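Local coordinates for protein tyrocidine synthase 3 (PDB 4MRT) that probably carries amino acids and peptide intermediates as thioesters on a phosphopantetheine arm during non-ribosomal synthesis of the antibiotic tyrocidine, at residues N12-K17 and A75-V80; A19-R24 and A51-R56; R24-S29 and D35-I40. The protein carries 1 engineered substitution. All coordinates share one frame; numbering follows the deposited sequence.

Overall arrangement
From the N terminus, the chain enters helix 13-26, which supplies one side of all three contacts. Contact 1 joins its first turn to helix 73-81, closing a loop that spans nearly the whole domain. Contact 2 lies inside that loop and sets the second half of the same helix against helix 44-58. Contact 3 is nested more deeply still: the helix end and the turn after it fold back on residues 35-40 of the following loop. Contacts 2 and 3 share R24 and also meet where W22 packs on F37, while V54 and V80 bring contacts 1 and 2 together. Contacts 1 and 3 lie on opposite sides of the chain's centre.

Contact 1: N12-K17 and A75-V80; sequences NAVESK and ALAQYV
The flat groups here are the carboxylate of E15 and the amide of N12, and neither lays a face on A77: E15 reaches that residue through CG, which stands 3.6 Å from A77 CB. Beyond CG the E15 chain is extended and its carboxylate meets T11, OE1 being hydrogen-bonded with the hydroxyl OG1 of that threonine. The N12 amide serves the N-terminal end of helix 13-26 as its N-cap. Its OD1 accepts a nearly straight bond from E15 N at 3.0 Å, with the donor 36° above the carbonyl plane, while V14 N adds a weaker, more bent bond. N12 O is gripped twice as well, by the S16 backbone and by its hydroxyl. The second of these bonds, S16 OG to N12 O, measures 2.7 Å. E15 is thus fixed at its backbone N and at its carboxylate, and its CG lies alongside the A77 methyl between these two anchors.

Apolar packing completes the interface. V14 CG1 is anti to the backbone N (chi1 -179°), which carries this branch across to helix 73-81. There V14 CG1 rests 3.9 Å from A77 CB and meets V80 CG1, methyl to methyl, at 4.2 Å. The short A77 side chain lets the backbones come near, with E15 CA and A77 CA 5.5 Å apart. The segment axes approach to 9.0 Å at 123° between their N-to-C directions. Y58 of helix 44-58 touches both V14 and V80, and L18 lies against A77.

Chemically, the cross-helix attraction is apolar, whereas the polar groups work within the first turn of helix 13-26. The E15 carboxylate near that helix start would probably be favoured electrostatically, and its methylene can still join the hydrophobic seam.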
# COMPACT_ATOMS: atom_id res chain seq x y z
N ASN A 12 -7.02 -9.48 28.60
CA ASN A 12 -5.85 -10.18 29.15
C ASN A 12 -4.56 -9.45 28.81
O ASN A 12 -4.58 -8.46 28.07
CB ASN A 12 -5.80 -11.66 28.69
CG ASN A 12 -5.49 -11.82 27.20
OD1 ASN A 12 -4.45 -11.35 26.70
ND2 ASN A 12 -6.37 -12.52 26.50
N ALA A 13 -3.45 -9.92 29.37
CA ALA A 13 -2.17 -9.21 29.27
C ALA A 13 -1.63 -9.11 27.84
O ALA A 13 -0.99 -8.13 27.48
CB ALA A 13 -1.13 -9.86 30.18
N VAL A 14 -1.89 -10.14 27.03
CA VAL A 14 -1.36 -10.18 25.67
C VAL A 14 -2.15 -9.23 24.77
O VAL A 14 -1.57 -8.53 23.96
CB VAL A 14 -1.34 -11.61 25.10
CG1 VAL A 14 -0.77 -11.61 23.69
CG2 VAL A 14 -0.50 -12.51 25.99
N GLU A 15 -3.47 -9.18 24.95
CA GLU A 15 -4.29 -8.23 24.23
C GLU A 15 -3.90 -6.80 24.60
O GLU A 15 -3.75 -5.95 23.71
CB GLU A 15 -5.77 -8.47 24.50
CG GLU A 15 -6.25 -9.78 23.89
CD GLU A 15 -7.65 -10.16 24.30
OE1 GLU A 15 -8.17 -9.57 25.28
OE2 GLU A 15 -8.22 -11.05 23.64
N SER A 16 -3.69 -6.53 25.90
CA SER A 16 -3.42 -5.16 26.33
C SER A 16 -2.07 -4.70 25.79
O SER A 16 -1.96 -3.57 25.34
CB SER A 16 -3.51 -4.99 27.86
OG SER A 16 -3.20 -6.21 28.51
N LYS A 17 -1.08 -5.58 25.81
CA LYS A 17 0.25 -5.27 25.32
C LYS A 17 0.24 -5.01 23.81
O LYS A 17 0.80 -4.02 23.33
CB LYS A 17 1.20 -6.43 25.66
CG LYS A 17 2.64 -6.21 25.27
CD LYS A 17 3.13 -4.86 25.77
CE LYS A 17 4.59 -4.88 26.19
NZ LYS A 17 4.79 -4.09 27.45
N ALA A 75 -7.48 -11.74 17.49
CA ALA A 75 -6.91 -12.80 16.65
C ALA A 75 -5.41 -12.88 16.83
O ALA A 75 -4.87 -13.98 17.01
CB ALA A 75 -7.27 -12.59 15.20
N LEU A 76 -4.74 -11.73 16.80
CA LEU A 76 -3.29 -11.69 16.91
C LEU A 76 -2.77 -12.18 18.25
O LEU A 76 -1.73 -12.84 18.29
CB LEU A 76 -2.74 -10.29 16.66
CG LEU A 76 -1.84 -10.21 15.44
CD1 LEU A 76 -2.68 -10.34 14.18
CD2 LEU A 76 -1.05 -8.90 15.46
N ALA A 77 -3.44 -11.78 19.33
CA ALA A 77 -3.16 -12.28 20.67
C ALA A 77 -3.24 -13.81 20.70
O ALA A 77 -2.34 -14.47 21.21
CB ALA A 77 -4.13 -11.68 21.68
N GLN A 78 -4.32 -14.35 20.12
CA GLN A 78 -4.52 -15.80 20.04
C GLN A 78 -3.31 -16.46 19.41
O GLN A 78 -2.69 -17.31 20.03
CB GLN A 78 -5.77 -16.14 19.22
N TYR A 79 -2.97 -16.02 18.20
CA TYR A 79 -1.80 -16.50 17.45
C TYR A 79 -0.50 -16.39 18.25
O TYR A 79 0.27 -17.32 18.31
CB TYR A 79 -1.66 -15.70 16.14
CG TYR A 79 -0.61 -16.22 15.19
CD1 TYR A 79 0.72 -15.77 15.26
CD2 TYR A 79 -0.94 -17.16 14.21
CE1 TYR A 79 1.69 -16.26 14.37
CE2 TYR A 79 0.01 -17.65 13.32
CZ TYR A 79 1.32 -17.20 13.41
OH TYR A 79 2.26 -17.70 12.53
N VAL A 80 -0.27 -15.23 18.86
CA VAL A 80 0.94 -14.99 19.64
C VAL A 80 1.00 -15.87 20.89
O VAL A 80 2.04 -16.48 21.17
CB VAL A 80 1.06 -13.50 20.05
CG1 VAL A 80 2.09 -13.31 21.14
CG2 VAL A 80 1.40 -12.65 18.83

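Contact 2: A19-R24 and A51-R56; sequences AEIWER and AAQVHR
Beside the place where I21 and R24 meet Q53, E23 OE1 is gripped by two backbone groups: it accepts a hydrogen bond from I31 N and a weak one from G30 N, tying helix 13-26 to the loop that follows. Across the contact itself I21 offers its methyls, while R24 and Q53 bring their polar ends together. I21 CG2, set anti to the backbone N and so turned toward helix 44-58, comes within 3.9 Å of Q53 CB, and I21 CD1 lies 4.1 Å from the backbone O of Q53; the two side chains run alongside each other, pointing opposite ways. The amide of Q53 approaches the edge of the R24 guanidinium, near its plane, with the two flat groups turned 30° apart. One face of that guanidinium is occupied by E20 O, 3.9 Å above its centre. Q53 also has a neighbour on its own helix, since its CG sits in plane at the edge of the R56 guanidinium; R56 in turn pairs with an acidic side chain of the other protein chain in the assembly. W22 and V54 pack on helix 73-81. The contact packs helix 13-26 against helix 44-58, two helices of the helical bundle that carrier protein domains form.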
# COMPACT_ATOMS: atom_id res chain seq x y z
N ALA A 19 -2.29 -4.05 22.18
CA ALA A 19 -2.98 -2.76 22.05
C ALA A 19 -1.99 -1.64 22.25
O ALA A 19 -2.06 -0.65 21.53
CB ALA A 19 -4.13 -2.64 23.04
N GLU A 20 -1.06 -1.82 23.18
CA GLU A 20 -0.08 -0.76 23.49
C GLU A 20 0.88 -0.64 22.32
O GLU A 20 1.26 0.46 21.91
CB GLU A 20 0.70 -1.02 24.79
CG GLU A 20 -0.10 -1.28 26.08
CD GLU A 20 -1.47 -0.61 26.19
OE1 GLU A 20 -1.59 0.59 25.85
OE2 GLU A 20 -2.43 -1.27 26.68
N ILE A 21 1.29 -1.78 21.79
CA ILE A 21 2.11 -1.80 20.60
C ILE A 21 1.41 -1.09 19.41
O ILE A 21 2.01 -0.24 18.74
CB ILE A 21 2.49 -3.24 20.22
CG1 ILE A 21 3.48 -3.79 21.24
CG2 ILE A 21 3.09 -3.27 18.82
CD1 ILE A 21 3.72 -5.29 21.17
N TRP A 22 0.15 -1.42 19.18
CA TRP A 22 -0.60 -0.85 18.06
C TRP A 22 -0.80 0.66 18.24
O TRP A 22 -0.66 1.44 17.29
CB TRP A 22 -1.98 -1.50 17.95
CG TRP A 22 -2.03 -2.81 17.26
CD1 TRP A 22 -1.07 -3.77 17.21
CD2 TRP A 22 -3.16 -3.33 16.54
NE1 TRP A 22 -1.51 -4.85 16.47
CE2 TRP A 22 -2.79 -4.61 16.05
CE3 TRP A 22 -4.44 -2.84 16.24
CZ2 TRP A 22 -3.66 -5.40 15.29
CZ3 TRP A 22 -5.30 -3.64 15.49
CH2 TRP A 22 -4.91 -4.89 15.03
N GLU A 23 -1.13 1.07 19.46
CA GLU A 23 -1.33 2.48 19.80
C GLU A 23 -0.08 3.31 19.54
O GLU A 23 -0.15 4.41 19.01
CB GLU A 23 -1.77 2.62 21.27
CG GLU A 23 -3.20 2.16 21.49
CD GLU A 23 -3.59 2.05 22.96
OE1 GLU A 23 -4.77 1.73 23.22
OE2 GLU A 23 -2.73 2.28 23.84
N ARG A 24 1.05 2.76 19.92
CA ARG A 24 2.34 3.40 19.73
C ARG A 24 2.74 3.46 18.25
O ARG A 24 3.31 4.45 17.80
CB ARG A 24 3.37 2.63 20.57
CG ARG A 24 4.79 2.49 20.05
CD ARG A 24 5.36 1.20 20.60
NE ARG A 24 5.17 1.12 22.06
CZ ARG A 24 5.09 -0.01 22.77
NH1 ARG A 24 5.17 -1.20 22.18
NH2 ARG A 24 4.92 0.04 24.09
N ALA A 51 4.88 -6.28 13.46
CA ALA A 51 5.51 -7.60 13.47
C ALA A 51 6.91 -7.60 14.11
O ALA A 51 7.28 -8.53 14.84
CB ALA A 51 5.57 -8.15 12.05
N ALA A 52 7.69 -6.55 13.85
CA ALA A 52 8.99 -6.40 14.53
C ALA A 52 8.86 -6.34 16.08
O ALA A 52 9.63 -6.97 16.81
CB ALA A 52 9.72 -5.18 14.01
N GLN A 53 7.87 -5.60 16.56
CA GLN A 53 7.71 -5.42 18.01
C GLN A 53 7.10 -6.65 18.68
O GLN A 53 7.32 -6.87 19.87
CB GLN A 53 6.88 -4.18 18.32
CG GLN A 53 7.30 -3.00 17.46
CD GLN A 53 7.14 -1.66 18.12
OE1 GLN A 53 7.70 -0.67 17.64
NE2 GLN A 53 6.39 -1.60 19.20
N VAL A 54 6.32 -7.44 17.93
CA VAL A 54 5.82 -8.71 18.46
C VAL A 54 6.98 -9.70 18.63
O VAL A 54 7.02 -10.43 19.61
CB VAL A 54 4.72 -9.32 17.56
CG1 VAL A 54 4.52 -10.82 17.84
CG2 VAL A 54 3.42 -8.57 17.74
N HIS A 55 7.93 -9.71 17.70
CA HIS A 55 9.10 -10.56 17.83
C HIS A 55 9.99 -10.12 18.99
O HIS A 55 10.52 -10.96 19.70
CB HIS A 55 9.94 -10.59 16.55
CG HIS A 55 10.99 -11.66 16.56
ND1 HIS A 55 12.29 -11.42 16.93
CD2 HIS A 55 10.92 -12.98 16.26
CE1 HIS A 55 12.99 -12.54 16.85
NE2 HIS A 55 12.18 -13.50 16.44
N ARG A 56 10.16 -8.82 19.15
CA ARG A 56 10.94 -8.26 20.26
C ARG A 56 10.30 -8.55 21.62
O ARG A 56 10.99 -8.79 22.61
CB ARG A 56 11.11 -6.76 20.07
CG ARG A 56 11.61 -6.01 21.30
CD ARG A 56 12.08 -4.60 20.98
NE ARG A 56 11.33 -4.01 19.87
CZ ARG A 56 11.87 -3.52 18.75
NH1 ARG A 56 13.20 -3.50 18.56
NH2 ARG A 56 11.08 -3.02 17.80

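Contact 3: R24-S29 and D35-I40; sequences RVLGVS and DNFFQI
Apolar contacts dominate, and L26 makes most of them by spreading both methyls against F37. L26 CD1 and L26 CD2 each lie 3.7 Å from F37 CE1, and CD2 reaches on toward CZ; both methyls come from the same side of the ring, obliquely, at the CE1 corner. L26 CD1 also meets I40 CD1 at 3.9 Å, the two side chains crossing at about a right angle. I40 CG1 sits between its backbone N and carbonyl carbon (chi1 64°), and from there its CD1 extends to the leucine. With an alanine in place of L26, both methyls would be gone, and a gap is likely to open between F37 and I40, with that corner of the ring less firmly held.

One contact is mixed: V28 CG1 rests 3.9 Å from the carbonyl O of I40. V28 comes within range because the helix ends at L26, and G27, with a positive phi of 64°, turns the chain; a probable hydrogen bond from V28 N to E23 O is consistent with a Schellman motif.

Hydrogen bonds organise the second segment internally. N36 OD1 accepts from F38 N at 2.7 Å in the carbonyl plane, forming an Asx turn. Among the aromatics, F37 CD2 lies 3.6 Å above one face of the F38 ring, offset toward its rim, and F38 stacks on F68, which lines the coenzyme A pocket.

The contact thus joins the C-terminal end of helix 13-26 to the loop leading to helix 44-58. F37 packs on V50 of that second helix and meets W22 of the first edge-to-face, with its side chain about 8 Å from the bound coenzyme A.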
# COMPACT_ATOMS: atom_id res chain seq x y z
N ARG A 24 1.05 2.76 19.92
CA ARG A 24 2.34 3.40 19.73
C ARG A 24 2.74 3.46 18.25
O ARG A 24 3.31 4.45 17.80
CB ARG A 24 3.37 2.63 20.57
CG ARG A 24 4.79 2.49 20.05
CD ARG A 24 5.36 1.20 20.60
NE ARG A 24 5.17 1.12 22.06
CZ ARG A 24 5.09 -0.01 22.77
NH1 ARG A 24 5.17 -1.20 22.18
NH2 ARG A 24 4.92 0.04 24.09
N VAL A 25 2.45 2.39 17.50
CA VAL A 25 2.76 2.33 16.06
C VAL A 25 1.83 3.28 15.31
O VAL A 25 2.28 4.06 14.48
CB VAL A 25 2.71 0.87 15.54
CG1 VAL A 25 2.74 0.80 14.01
CG2 VAL A 25 3.89 0.08 16.07
N LEU A 26 0.55 3.27 15.63
CA LEU A 26 -0.44 4.05 14.92
C LEU A 26 -0.66 5.48 15.42
O LEU A 26 -1.29 6.28 14.73
CB LEU A 26 -1.77 3.31 14.95
CG LEU A 26 -1.78 1.91 14.36
CD1 LEU A 26 -3.07 1.20 14.71
CD2 LEU A 26 -1.57 1.97 12.86
N GLY A 27 -0.18 5.81 16.62
CA GLY A 27 -0.44 7.15 17.21
C GLY A 27 -1.91 7.38 17.49
O GLY A 27 -2.44 8.47 17.26
N VAL A 28 -2.60 6.34 17.96
CA VAL A 28 -4.01 6.46 18.28
C VAL A 28 -4.22 5.77 19.62
O VAL A 28 -3.51 4.82 19.95
CB VAL A 28 -4.98 5.89 17.18
CG1 VAL A 28 -4.33 5.88 15.80
CG2 VAL A 28 -5.52 4.51 17.53
N SER A 29 -5.17 6.27 20.38
CA SER A 29 -5.35 5.82 21.76
C SER A 29 -6.65 5.02 21.90
O SER A 29 -7.63 5.28 21.19
CB SER A 29 -5.36 7.04 22.69
OG SER A 29 -5.61 6.64 24.02
N ASP A 35 -11.01 -4.08 16.67
CA ASP A 35 -10.78 -2.99 15.72
C ASP A 35 -9.93 -3.56 14.58
O ASP A 35 -8.92 -4.21 14.80
CB ASP A 35 -10.04 -1.80 16.33
CG ASP A 35 -10.87 -1.01 17.35
OD1 ASP A 35 -12.08 -1.26 17.50
OD2 ASP A 35 -10.29 -0.11 18.01
N ASN A 36 -10.35 -3.31 13.37
CA ASN A 36 -9.54 -3.71 12.22
C ASN A 36 -8.33 -2.78 12.03
O ASN A 36 -8.50 -1.60 11.81
CB ASN A 36 -10.39 -3.74 10.96
CG ASN A 36 -9.60 -4.22 9.76
OD1 ASN A 36 -8.49 -3.79 9.54
ND2 ASN A 36 -10.17 -5.14 9.01
N PHE A 37 -7.13 -3.34 12.09
CA PHE A 37 -5.86 -2.59 11.98
C PHE A 37 -5.85 -1.61 10.81
O PHE A 37 -5.38 -0.47 10.96
CB PHE A 37 -4.68 -3.57 11.84
CG PHE A 37 -3.32 -2.92 11.86
CD1 PHE A 37 -2.81 -2.34 13.02
CD2 PHE A 37 -2.52 -2.92 10.71
CE1 PHE A 37 -1.56 -1.76 13.04
CE2 PHE A 37 -1.25 -2.35 10.73
CZ PHE A 37 -0.77 -1.76 11.89
N PHE A 38 -6.38 -2.04 9.67
CA PHE A 38 -6.34 -1.27 8.45
C PHE A 38 -7.45 -0.24 8.33
O PHE A 38 -7.41 0.56 7.42
CB PHE A 38 -6.31 -2.22 7.25
CG PHE A 38 -5.11 -3.12 7.28
CD1 PHE A 38 -3.88 -2.61 6.95
CD2 PHE A 38 -5.20 -4.43 7.75
CE1 PHE A 38 -2.75 -3.40 7.04
CE2 PHE A 38 -4.09 -5.22 7.83
CZ PHE A 38 -2.86 -4.71 7.47
N GLN A 39 -8.42 -0.27 9.24
CA GLN A 39 -9.49 0.74 9.24
C GLN A 39 -9.20 1.87 10.23
O GLN A 39 -9.86 2.90 10.20
CB GLN A 39 -10.84 0.10 9.60
CG GLN A 39 -11.52 -0.60 8.43
CD GLN A 39 -12.68 -1.47 8.85
OE1 GLN A 39 -13.04 -1.54 10.04
NE2 GLN A 39 -13.27 -2.15 7.88
N ILE A 40 -8.22 1.67 11.10
CA ILE A 40 -7.89 2.63 12.14
C ILE A 40 -6.51 3.28 11.94
O ILE A 40 -5.92 3.84 12.88
CB ILE A 40 -8.00 1.98 13.54
CG1 ILE A 40 -6.99 0.88 13.70
CG2 ILE A 40 -9.42 1.45 13.74
CD1 ILE A 40 -6.86 0.41 15.12